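Local atomic coordinates of extracellular invertase (Aspergillus kawachii, PDB entry 5XH8), a protein that probably hydrolyses the beta-fructofuranoside bond of sucrose and transfers fructosyl units with high activity to build fructooligosaccharides such as 1-kestose. Residues 184-195 and 206-216; 84-93 and 145-155. All coordinates share one frame; numbering follows the deposited sequence.

In the fold
Both contacts lie in the beta-propeller of this family 32 enzyme, on the same side of the chain's centre. Their centres are about 22 Å apart and their nearest atoms about 6 Å, so they do not touch. Interaction 1 pairs the two middle strands of one antiparallel four-stranded sheet, and most of its touching residues are buried. Interaction 2 ties the loop between strands 77-78 and 96-103 to the outermost strand, 149-150, of another such sheet. It is nearer the surface and takes part in the contact with the second subunit. Interaction 1 rests on regular backbone pairing, apolar packing and an arginine network. Interaction 2 has one direct backbone bond, and lysine and asparagine side chains do the bridging.

Interaction 1 of 2, residues 184-195 and 206-216; sequences LHSKNNTWYTVI and QFLYRQYDSDF
Strands 191-195 and 206-211 run antiparallel, 156° between their directions, as the two arms of a beta hairpin in a four-stranded propeller sheet. Thr-193 with Tyr-209 and Ile-195 with Phe-207 are hydrogen-bonded pairs. Tyr-192 with Arg-210 and Val-194 with Leu-208 are non-hydrogen-bonded pairs. The ladder ends where Gln-211 N donates to Trp-191 O at 3.0 Å. Outer strands 166-176 and 219-227 flank the hairpin.

Thr-193, Ile-195, Phe-207 and Tyr-209 share one face of the sheet. There Ile-195 CD1 reaches Tyr-209 CE1 at 3.7 Å. On the other face Val-194 CG1 packs on Leu-208 CD1, also at 3.7 Å. Next to them Tyr-192 and Arg-210 lie side by side and point the same way, with ring and guanidinium planes 28° apart. Arg-210 CB rests 3.7 Å from Tyr-192 CD1. Past the strands, the edge of Phe-216 points to the face of the five-membered ring of Trp-191, an offset edge-to-face pair.

Arg-210 starts with CG between its backbone N and carbonyl carbon (chi1 68°) and then runs extended. This carries its guanidinium to the turn that follows helix 178-184. Its NE forms a salt bridge with Glu-220. NH1 donates to Leu-184 O at 3.0 Å, from above the carbonyl plane. The hydroxyl of Tyr-192 also bonds Asp-181, and it accepts from Ser-186 OG at 2.8 Å. The same OG lies in the guanidinium plane and accepts from Arg-210 NH1 at 2.9 Å.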
loop_
_atom_site.group_PDB
_atom_site.type_symbol
_atom_site.label_atom_id
_atom_site.label_comp_id
_atom_site.label_asym_id
_atom_site.label_seq_id
_atom_site.Cartn_x
_atom_site.Cartn_y
_atom_site.Cartn_z
ATOM N N LEU A 184 11.308 -6.558 -26.165
ATOM C CA LEU A 184 10.093 -5.934 -25.609
ATOM C C LEU A 184 9.756 -4.574 -26.230
ATOM O O LEU A 184 8.800 -3.937 -25.819
ATOM C CB LEU A 184 10.257 -5.770 -24.097
ATOM C CG LEU A 184 10.384 -7.098 -23.335
ATOM C CD1 LEU A 184 10.952 -6.872 -21.945
ATOM C CD2 LEU A 184 9.044 -7.816 -23.264
ATOM N N HIS A 185 10.547 -4.134 -27.207
ATOM C CA HIS A 185 10.436 -2.796 -27.787
ATOM C C HIS A 185 10.440 -1.706 -26.709
ATOM O O HIS A 185 9.708 -0.722 -26.806
ATOM C CB HIS A 185 9.204 -2.710 -28.713
ATOM C CG HIS A 185 9.184 -3.781 -29.758
ATOM N ND1 HIS A 185 8.446 -4.937 -29.624
ATOM C CD2 HIS A 185 9.864 -3.901 -30.922
ATOM C CE1 HIS A 185 8.654 -5.715 -30.670
ATOM N NE2 HIS A 185 9.507 -5.108 -31.475
ATOM N N SER A 186 11.289 -1.874 -25.689
ATOM C CA SER A 186 11.365 -0.890 -24.604
ATOM C C SER A 186 12.187 0.246 -25.125
ATOM O O SER A 186 13.031 0.039 -25.998
ATOM C CB SER A 186 12.060 -1.459 -23.349
ATOM O OG SER A 186 11.518 -2.708 -22.976
ATOM N N LYS A 187 12.012 1.432 -24.562
ATOM C CA LYS A 187 12.971 2.494 -24.838
ATOM C C LYS A 187 14.385 2.046 -24.436
ATOM O O LYS A 187 14.558 1.264 -23.465
ATOM C CB LYS A 187 12.575 3.763 -24.108
ATOM C CG LYS A 187 11.308 4.369 -24.682
ATOM C CD LYS A 187 10.666 5.354 -23.731
ATOM C CE LYS A 187 9.360 5.870 -24.307
ATOM N NZ LYS A 187 8.969 7.112 -23.600
ATOM N N ASN A 188 15.381 2.532 -25.179
ATOM C CA ASN A 188 16.776 2.139 -24.974
ATOM C C ASN A 188 17.229 2.492 -23.572
ATOM O O ASN A 188 17.019 3.611 -23.132
ATOM C CB ASN A 188 17.725 2.849 -25.955
ATOM C CG ASN A 188 17.545 2.388 -27.380
ATOM O OD1 ASN A 188 17.490 3.204 -28.297
ATOM N ND2 ASN A 188 17.429 1.074 -27.579
ATOM N N ASN A 189 17.882 1.549 -22.902
ATOM C CA ASN A 189 18.399 1.769 -21.538
ATOM C C ASN A 189 17.298 1.974 -20.510
ATOM O O ASN A 189 17.498 2.652 -19.505
ATOM C CB ASN A 189 19.410 2.915 -21.508
ATOM C CG ASN A 189 20.492 2.731 -22.554
ATOM O OD1 ASN A 189 20.884 1.601 -22.862
ATOM N ND2 ASN A 189 20.953 3.824 -23.120
ATOM N N THR A 190 16.158 1.347 -20.794
ATOM C CA THR A 190 15.091 1.143 -19.847
ATOM C C THR A 190 15.659 0.407 -18.613
ATOM O O THR A 190 16.462 -0.503 -18.732
ATOM C CB THR A 190 13.941 0.318 -20.491
ATOM O OG1 THR A 190 13.194 1.160 -21.399
ATOM C CG2 THR A 190 12.991 -0.262 -19.463
ATOM N N TRP A 191 15.169 0.784 -17.447
ATOM C CA TRP A 191 15.503 0.097 -16.202
ATOM C C TRP A 191 14.451 -0.960 -16.005
ATOM O O TRP A 191 13.253 -0.665 -16.074
ATOM C CB TRP A 191 15.545 1.074 -15.025
ATOM C CG TRP A 191 16.848 1.814 -14.935
ATOM C CD1 TRP A 191 17.109 3.117 -15.331
ATOM C CD2 TRP A 191 18.066 1.317 -14.385
ATOM N NE1 TRP A 191 18.416 3.430 -15.067
ATOM C CE2 TRP A 191 19.028 2.350 -14.487
ATOM C CE3 TRP A 191 18.440 0.097 -13.800
ATOM C CZ2 TRP A 191 20.344 2.195 -14.050
ATOM C CZ3 TRP A 191 19.753 -0.050 -13.360
ATOM C CH2 TRP A 191 20.686 0.986 -13.495
ATOM N N TYR A 192 14.908 -2.201 -15.838
ATOM C CA TYR A 192 14.101 -3.334 -15.418
ATOM C C TYR A 192 14.284 -3.570 -13.920
ATOM O O TYR A 192 15.297 -3.174 -13.353
ATOM C CB TYR A 192 14.496 -4.606 -16.188
ATOM C CG TYR A 192 14.324 -4.402 -17.679
ATOM C CD1 TYR A 192 13.067 -4.538 -18.283
ATOM C CD2 TYR A 192 15.390 -3.991 -18.462
ATOM C CE1 TYR A 192 12.899 -4.311 -19.640
ATOM C CE2 TYR A 192 15.234 -3.761 -19.822
ATOM C CZ TYR A 192 13.992 -3.921 -20.409
ATOM O OH TYR A 192 13.835 -3.663 -21.752
ATOM N N THR A 193 13.297 -4.223 -13.319
ATOM C CA THR A 193 13.389 -4.720 -11.962
ATOM C C THR A 193 12.888 -6.135 -11.941
ATOM O O THR A 193 11.821 -6.419 -12.478
ATOM C CB THR A 193 12.541 -3.864 -10.990
ATOM O OG1 THR A 193 13.060 -2.522 -10.962
ATOM C CG2 THR A 193 12.595 -4.437 -9.604
ATOM N N VAL A 194 13.655 -7.027 -11.320
ATOM C CA VAL A 194 13.117 -8.317 -10.881
ATOM C C VAL A 194 12.814 -8.282 -9.393
ATOM O O VAL A 194 13.565 -7.688 -8.608
ATOM C CB VAL A 194 13.964 -9.575 -11.221
ATOM C CG1 VAL A 194 13.876 -9.871 -12.719
ATOM C CG2 VAL A 194 15.408 -9.457 -10.753
ATOM N N ILE A 195 11.708 -8.935 -9.025
ATOM C CA ILE A 195 11.329 -9.123 -7.635
ATOM C C ILE A 195 11.286 -10.624 -7.431
ATOM O O ILE A 195 10.787 -11.340 -8.302
ATOM C CB ILE A 195 9.975 -8.439 -7.325
ATOM C CG1 ILE A 195 10.089 -6.908 -7.572
ATOM C CG2 ILE A 195 9.558 -8.748 -5.889
ATOM C CD1 ILE A 195 8.805 -6.113 -7.345
ATOM N N GLN A 206 10.763 -15.350 -10.472
ATOM C CA GLN A 206 11.112 -13.964 -10.570
ATOM C C GLN A 206 10.020 -13.252 -11.336
ATOM O O GLN A 206 9.662 -13.644 -12.480
ATOM C CB GLN A 206 12.428 -13.780 -11.313
ATOM C CG GLN A 206 13.629 -14.360 -10.585
ATOM C CD GLN A 206 14.936 -14.045 -11.291
ATOM O OE1 GLN A 206 14.960 -13.446 -12.372
ATOM N NE2 GLN A 206 16.033 -14.429 -10.667
ATOM N N PHE A 207 9.497 -12.203 -10.711
ATOM C CA PHE A 207 8.514 -11.331 -11.313
ATOM C C PHE A 207 9.259 -10.174 -11.952
ATOM O O PHE A 207 10.026 -9.489 -11.264
ATOM C CB PHE A 207 7.564 -10.810 -10.231
ATOM C CG PHE A 207 6.908 -11.894 -9.433
ATOM C CD1 PHE A 207 5.768 -12.544 -9.918
ATOM C CD2 PHE A 207 7.432 -12.289 -8.224
ATOM C CE1 PHE A 207 5.164 -13.549 -9.187
ATOM C CE2 PHE A 207 6.834 -13.286 -7.488
ATOM C CZ PHE A 207 5.701 -13.921 -7.973
ATOM N N LEU A 208 9.015 -9.931 -13.250
ATOM C CA LEU A 208 9.786 -8.962 -14.042
ATOM C C LEU A 208 8.954 -7.721 -14.289
ATOM O O LEU A 208 7.754 -7.836 -14.568
ATOM C CB LEU A 208 10.232 -9.587 -15.382
ATOM C CG LEU A 208 11.049 -8.713 -16.354
ATOM C CD1 LEU A 208 12.409 -8.344 -15.760
ATOM C CD2 LEU A 208 11.225 -9.406 -17.711
ATOM N N TYR A 209 9.594 -6.552 -14.187
ATOM C CA TYR A 209 8.969 -5.261 -14.433
ATOM C C TYR A 209 9.864 -4.353 -15.248
ATOM O O TYR A 209 11.079 -4.496 -15.230
ATOM C CB TYR A 209 8.669 -4.522 -13.093
ATOM C CG TYR A 209 7.698 -5.211 -12.187
ATOM C CD1 TYR A 209 8.092 -6.298 -11.415
ATOM C CD2 TYR A 209 6.384 -4.778 -12.084
ATOM C CE1 TYR A 209 7.196 -6.944 -10.587
ATOM C CE2 TYR A 209 5.484 -5.415 -11.250
ATOM C CZ TYR A 209 5.909 -6.491 -10.495
ATOM O OH TYR A 209 5.033 -7.145 -9.686
ATOM N N ARG A 210 9.273 -3.365 -15.912
ATOM C CA ARG A 210 10.071 -2.282 -16.504
ATOM C C ARG A 210 9.515 -0.955 -16.076
ATOM O O ARG A 210 8.321 -0.847 -15.823
ATOM C CB ARG A 210 10.123 -2.390 -18.028
ATOM C CG ARG A 210 8.828 -2.131 -18.776
ATOM C CD ARG A 210 9.063 -2.203 -20.286
ATOM N NE ARG A 210 7.791 -2.192 -20.977
ATOM C CZ ARG A 210 7.601 -2.397 -22.285
ATOM N NH1 ARG A 210 8.609 -2.646 -23.118
ATOM N NH2 ARG A 210 6.367 -2.342 -22.764
ATOM N N GLN A 211 10.375 0.056 -15.999
ATOM C CA GLN A 211 9.927 1.402 -15.686
ATOM C C GLN A 211 8.939 1.844 -16.772
ATOM O O GLN A 211 9.113 1.522 -17.949
ATOM C CB GLN A 211 11.092 2.399 -15.558
ATOM C CG GLN A 211 11.763 2.785 -16.844
ATOM C CD GLN A 211 12.823 3.851 -16.680
ATOM O OE1 GLN A 211 12.580 4.960 -16.195
ATOM N NE2 GLN A 211 13.989 3.540 -17.124
ATOM N N TYR A 212 7.885 2.507 -16.346
ATOM C CA TYR A 212 6.836 2.986 -17.236
ATOM C C TYR A 212 7.042 4.474 -17.548
ATOM O O TYR A 212 6.721 4.944 -18.635
ATOM C CB TYR A 212 5.493 2.766 -16.550
ATOM C CG TYR A 212 4.287 3.080 -17.400
ATOM C CD1 TYR A 212 3.908 2.218 -18.438
ATOM C CD2 TYR A 212 3.504 4.213 -17.152
ATOM C CE1 TYR A 212 2.798 2.483 -19.218
ATOM C CE2 TYR A 212 2.379 4.483 -17.920
ATOM C CZ TYR A 212 2.038 3.611 -18.950
ATOM O OH TYR A 212 0.941 3.849 -19.729
ATOM N N ASP A 213 7.571 5.196 -16.563
ATOM C CA ASP A 213 7.855 6.608 -16.662
ATOM C C ASP A 213 9.303 6.850 -16.266
ATOM O O ASP A 213 9.914 6.105 -15.463
ATOM C CB ASP A 213 6.968 7.406 -15.713
ATOM C CG ASP A 213 7.184 7.018 -14.218
ATOM O OD1 ASP A 213 6.976 5.845 -13.865
ATOM O OD2 ASP A 213 7.589 7.882 -13.408
ATOM N N SER A 214 9.828 7.938 -16.793
ATOM C CA SER A 214 11.142 8.338 -16.449
ATOM C C SER A 214 11.274 8.594 -14.931
ATOM O O SER A 214 12.377 8.417 -14.419
ATOM C CB SER A 214 11.587 9.531 -17.289
ATOM O OG SER A 214 10.636 10.572 -17.272
ATOM N N ASP A 215 10.196 8.937 -14.195
ATOM C CA ASP A 215 10.362 9.282 -12.753
ATOM C C ASP A 215 10.460 8.080 -11.798
ATOM O O ASP A 215 10.594 8.304 -10.577
ATOM C CB ASP A 215 9.284 10.227 -12.226
ATOM C CG ASP A 215 8.851 11.255 -13.233
ATOM O OD1 ASP A 215 8.050 10.879 -14.116
ATOM O OD2 ASP A 215 9.279 12.432 -13.123
ATOM N N PHE A 216 10.381 6.841 -12.329
ATOM C CA PHE A 216 10.474 5.611 -11.534
ATOM C C PHE A 216 9.269 5.372 -10.635
ATOM O O PHE A 216 9.322 4.599 -9.662
ATOM C CB PHE A 216 11.780 5.602 -10.741
ATOM C CG PHE A 216 12.990 5.856 -11.591
ATOM C CD1 PHE A 216 13.393 4.922 -12.517
ATOM C CD2 PHE A 216 13.707 7.048 -11.488
ATOM C CE1 PHE A 216 14.507 5.148 -13.315
ATOM C CE2 PHE A 216 14.825 7.281 -12.284
ATOM C CZ PHE A 216 15.218 6.328 -13.201
#

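Interaction 2 of 2, residues 84-93 and 145-155; sequences QVIVPGGIND and GSNFTKLDQGP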
loop_
_atom_site.group_PDB
_atom_site.type_symbol
_atom_site.label_atom_id
_atom_site.label_comp_id
_atom_site.label_asym_id
_atom_site.label_seq_id
_atom_site.Cartn_x
_atom_site.Cartn_y
_atom_site.Cartn_z
ATOM N N GLN A 84 23.408 2.857 10.025
ATOM C CA GLN A 84 22.623 2.516 8.848
ATOM C C GLN A 84 22.304 3.786 8.042
ATOM O O GLN A 84 22.121 4.866 8.615
ATOM C CB GLN A 84 21.336 1.789 9.259
ATOM C CG GLN A 84 21.528 0.348 9.751
ATOM C CD GLN A 84 21.826 0.215 11.242
ATOM O OE1 GLN A 84 22.275 1.153 11.864
ATOM N NE2 GLN A 84 21.607 -0.984 11.808
ATOM N N VAL A 85 22.282 3.648 6.724
ATOM C CA VAL A 85 21.923 4.745 5.817
ATOM C C VAL A 85 20.408 4.873 5.642
ATOM O O VAL A 85 19.915 5.856 5.065
ATOM C CB VAL A 85 22.640 4.592 4.449
ATOM C CG1 VAL A 85 24.121 4.379 4.673
ATOM C CG2 VAL A 85 22.073 3.436 3.611
ATOM N N ILE A 86 19.691 3.833 6.045
ATOM C CA ILE A 86 18.233 3.821 6.050
ATOM C C ILE A 86 17.784 2.822 7.122
ATOM O O ILE A 86 18.384 1.756 7.242
ATOM C CB ILE A 86 17.635 3.502 4.649
ATOM C CG1 ILE A 86 16.108 3.628 4.640
ATOM C CG2 ILE A 86 18.082 2.141 4.116
ATOM C CD1 ILE A 86 15.507 3.541 3.236
ATOM N N VAL A 87 16.730 3.179 7.864
ATOM C CA VAL A 87 16.227 2.381 8.962
ATOM C C VAL A 87 14.723 2.239 8.836
ATOM O O VAL A 87 14.078 3.090 8.230
ATOM C CB VAL A 87 16.596 2.993 10.352
ATOM C CG1 VAL A 87 18.107 2.949 10.590
ATOM C CG2 VAL A 87 16.090 4.425 10.523
ATOM N N PRO A 88 14.147 1.198 9.463
ATOM C CA PRO A 88 12.688 1.064 9.511
ATOM C C PRO A 88 12.023 2.103 10.406
ATOM O O PRO A 88 12.716 2.845 11.092
ATOM C CB PRO A 88 12.491 -0.345 10.089
ATOM C CG PRO A 88 13.709 -0.581 10.918
ATOM C CD PRO A 88 14.831 0.124 10.211
ATOM N N GLY A 89 10.695 2.131 10.415
ATOM C CA GLY A 89 9.934 3.061 11.255
ATOM C C GLY A 89 9.246 4.169 10.463
ATOM O O GLY A 89 8.628 5.012 11.050
ATOM N N GLY A 90 9.336 4.163 9.135
ATOM C CA GLY A 90 8.564 5.104 8.300
ATOM C C GLY A 90 7.119 4.669 8.133
ATOM O O GLY A 90 6.695 3.618 8.631
ATOM N N ILE A 91 6.390 5.448 7.350
ATOM C CA ILE A 91 5.017 5.158 7.019
ATOM C C ILE A 91 4.908 3.846 6.197
ATOM O O ILE A 91 3.989 3.018 6.420
ATOM C CB ILE A 91 4.395 6.333 6.240
ATOM C CG1 ILE A 91 4.369 7.625 7.103
ATOM C CG2 ILE A 91 3.016 5.982 5.713
ATOM C CD1 ILE A 91 3.354 7.637 8.215
ATOM N N ASN A 92 5.823 3.667 5.253
ATOM C CA ASN A 92 5.763 2.494 4.348
ATOM C C ASN A 92 6.439 1.273 4.923
ATOM O O ASN A 92 6.114 0.143 4.517
ATOM C CB ASN A 92 6.398 2.793 3.010
ATOM C CG ASN A 92 5.778 3.993 2.297
ATOM O OD1 ASN A 92 4.648 4.434 2.591
ATOM N ND2 ASN A 92 6.523 4.510 1.322
ATOM N N ASP A 93 7.394 1.494 5.831
ATOM C CA ASP A 93 8.225 0.412 6.388
ATOM C C ASP A 93 8.249 0.454 7.927
ATOM O O ASP A 93 9.319 0.494 8.531
ATOM C CB ASP A 93 9.648 0.463 5.806
ATOM C CG ASP A 93 10.310 1.833 5.921
ATOM O OD1 ASP A 93 9.770 2.741 6.584
ATOM O OD2 ASP A 93 11.396 1.988 5.324
ATOM N N GLY A 145 25.653 9.212 -0.300
ATOM C CA GLY A 145 25.399 7.837 0.077
ATOM C C GLY A 145 25.387 7.486 1.548
ATOM O O GLY A 145 25.191 6.329 1.892
ATOM N N SER A 146 25.567 8.470 2.415
ATOM C CA SER A 146 25.480 8.273 3.856
ATOM C C SER A 146 24.050 8.131 4.375
ATOM O O SER A 146 23.837 7.445 5.377
ATOM C CB SER A 146 26.203 9.389 4.594
ATOM O OG SER A 146 27.603 9.244 4.422
ATOM N N ASN A 147 23.092 8.777 3.720
ATOM C CA ASN A 147 21.675 8.677 4.086
ATOM C C ASN A 147 20.839 8.557 2.831
ATOM O O ASN A 147 20.979 9.351 1.918
ATOM C CB ASN A 147 21.203 9.904 4.872
ATOM C CG ASN A 147 21.873 10.012 6.208
ATOM O OD1 ASN A 147 21.449 9.375 7.147
ATOM N ND2 ASN A 147 22.965 10.780 6.292
ATOM N N PHE A 148 19.984 7.546 2.794
ATOM C CA PHE A 148 18.964 7.440 1.782
ATOM C C PHE A 148 17.638 7.933 2.380
ATOM O O PHE A 148 17.054 7.280 3.212
ATOM C CB PHE A 148 18.889 6.008 1.244
ATOM C CG PHE A 148 19.940 5.728 0.210
ATOM C CD1 PHE A 148 21.261 5.479 0.593
ATOM C CD2 PHE A 148 19.638 5.802 -1.137
ATOM C CE1 PHE A 148 22.251 5.274 -0.358
ATOM C CE2 PHE A 148 20.611 5.585 -2.095
ATOM C CZ PHE A 148 21.925 5.315 -1.704
ATOM N N THR A 149 17.214 9.119 1.953
ATOM C CA THR A 149 15.995 9.748 2.412
ATOM C C THR A 149 14.811 9.126 1.704
ATOM O O THR A 149 14.711 9.157 0.471
ATOM C CB THR A 149 16.002 11.246 2.074
ATOM O OG1 THR A 149 17.275 11.782 2.423
ATOM C CG2 THR A 149 14.874 11.995 2.836
ATOM N N LYS A 150 13.878 8.615 2.485
ATOM C CA LYS A 150 12.682 8.017 1.909
ATOM C C LYS A 150 11.857 9.079 1.213
ATOM O O LYS A 150 11.650 10.144 1.767
ATOM C CB LYS A 150 11.857 7.349 2.990
ATOM C CG LYS A 150 12.612 6.208 3.674
ATOM C CD LYS A 150 11.935 5.825 4.975
ATOM C CE LYS A 150 12.774 4.853 5.777
ATOM N NZ LYS A 150 12.052 4.453 7.012
ATOM N N LEU A 151 11.406 8.803 -0.003
ATOM C CA LEU A 151 10.456 9.702 -0.645
ATOM C C LEU A 151 9.179 9.724 0.197
ATOM O O LEU A 151 8.734 8.674 0.705
ATOM C CB LEU A 151 10.120 9.253 -2.079
ATOM C CG LEU A 151 11.222 9.262 -3.133
ATOM C CD1 LEU A 151 10.566 9.168 -4.502
ATOM C CD2 LEU A 151 12.121 10.499 -3.045
ATOM N N ASP A 152 8.613 10.920 0.342
ATOM C CA ASP A 152 7.463 11.158 1.179
ATOM C C ASP A 152 6.197 10.835 0.411
ATOM O O ASP A 152 5.416 11.697 0.046
ATOM C CB ASP A 152 7.489 12.601 1.697
ATOM C CG ASP A 152 6.543 12.823 2.864
ATOM O OD1 ASP A 152 6.048 11.860 3.462
ATOM O OD2 ASP A 152 6.285 13.985 3.197
ATOM N N GLN A 153 5.997 9.546 0.200
ATOM C CA GLN A 153 4.879 9.039 -0.538
ATOM C C GLN A 153 4.816 7.533 -0.307
ATOM O O GLN A 153 5.738 6.943 0.254
ATOM C CB GLN A 153 5.020 9.343 -2.028
ATOM C CG GLN A 153 6.258 8.712 -2.649
ATOM C CD GLN A 153 6.085 8.479 -4.109
ATOM O OE1 GLN A 153 6.199 9.399 -4.883
ATOM N NE2 GLN A 153 5.754 7.261 -4.490
ATOM N N GLY A 154 3.730 6.930 -0.773
ATOM C CA GLY A 154 3.537 5.500 -0.655
ATOM C C GLY A 154 4.469 4.695 -1.541
ATOM O O GLY A 154 5.221 5.263 -2.348
ATOM N N PRO A 155 4.432 3.357 -1.387
ATOM C CA PRO A 155 5.225 2.479 -2.233
ATOM C C PRO A 155 4.907 2.669 -3.734
ATOM O O PRO A 155 3.755 2.938 -4.119
ATOM C CB PRO A 155 4.818 1.076 -1.790
ATOM C CG PRO A 155 3.498 1.242 -1.087
ATOM C CD PRO A 155 3.527 2.616 -0.488
HETATM O O HOH W 1 19.951 7.234 7.908
HETATM O O HOH W 2 17.361 7.539 5.714
#
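A loop clasped to the edge strand of a propeller sheet makes this contact, at a subunit interface. Val-85 and Ile-86 form a classic beta bulge opposite Ile-65. Val-85 O accepts from Phe-148 N at 2.8 Å. A water lies within hydrogen-bonding distance of both Val-85 O and Phe-148 O. Val-85 CG2 lies 3.7 Å from Phe-148 CD1, the two side chains pointing the same way.

Lys-150 is extended beyond CG, and its CE passes 3.7 Å from Ile-86 CG1. The ammonium then enters the bend of the loop. NZ donates to Val-87 O at 2.7 Å, nearly in line with the carbonyl bond. It also forms a salt bridge with Asp-93 OD1 at 2.9 Å, on the syn side. OD2 accepts from NZ only weakly and is hydrogen-bonded to Tyr-115. The carboxylate probably stabilises the lysine's charge.

Asn-92 ND2 donates to Gln-153 O at 2.8 Å, on a lone pair in the carbonyl plane. Asn-92 OD1 bonds Tyr-120 of the second subunit. A glycerol, probably from the crystallisation liquor, sits on the backbone N of Ile-91 and Asn-92. A backbone bond and side chains thus fasten a connecting loop alongside the outermost strand, and the chain after it, of a four-stranded antiparallel sheet, the repeating unit of the beta-propeller fold.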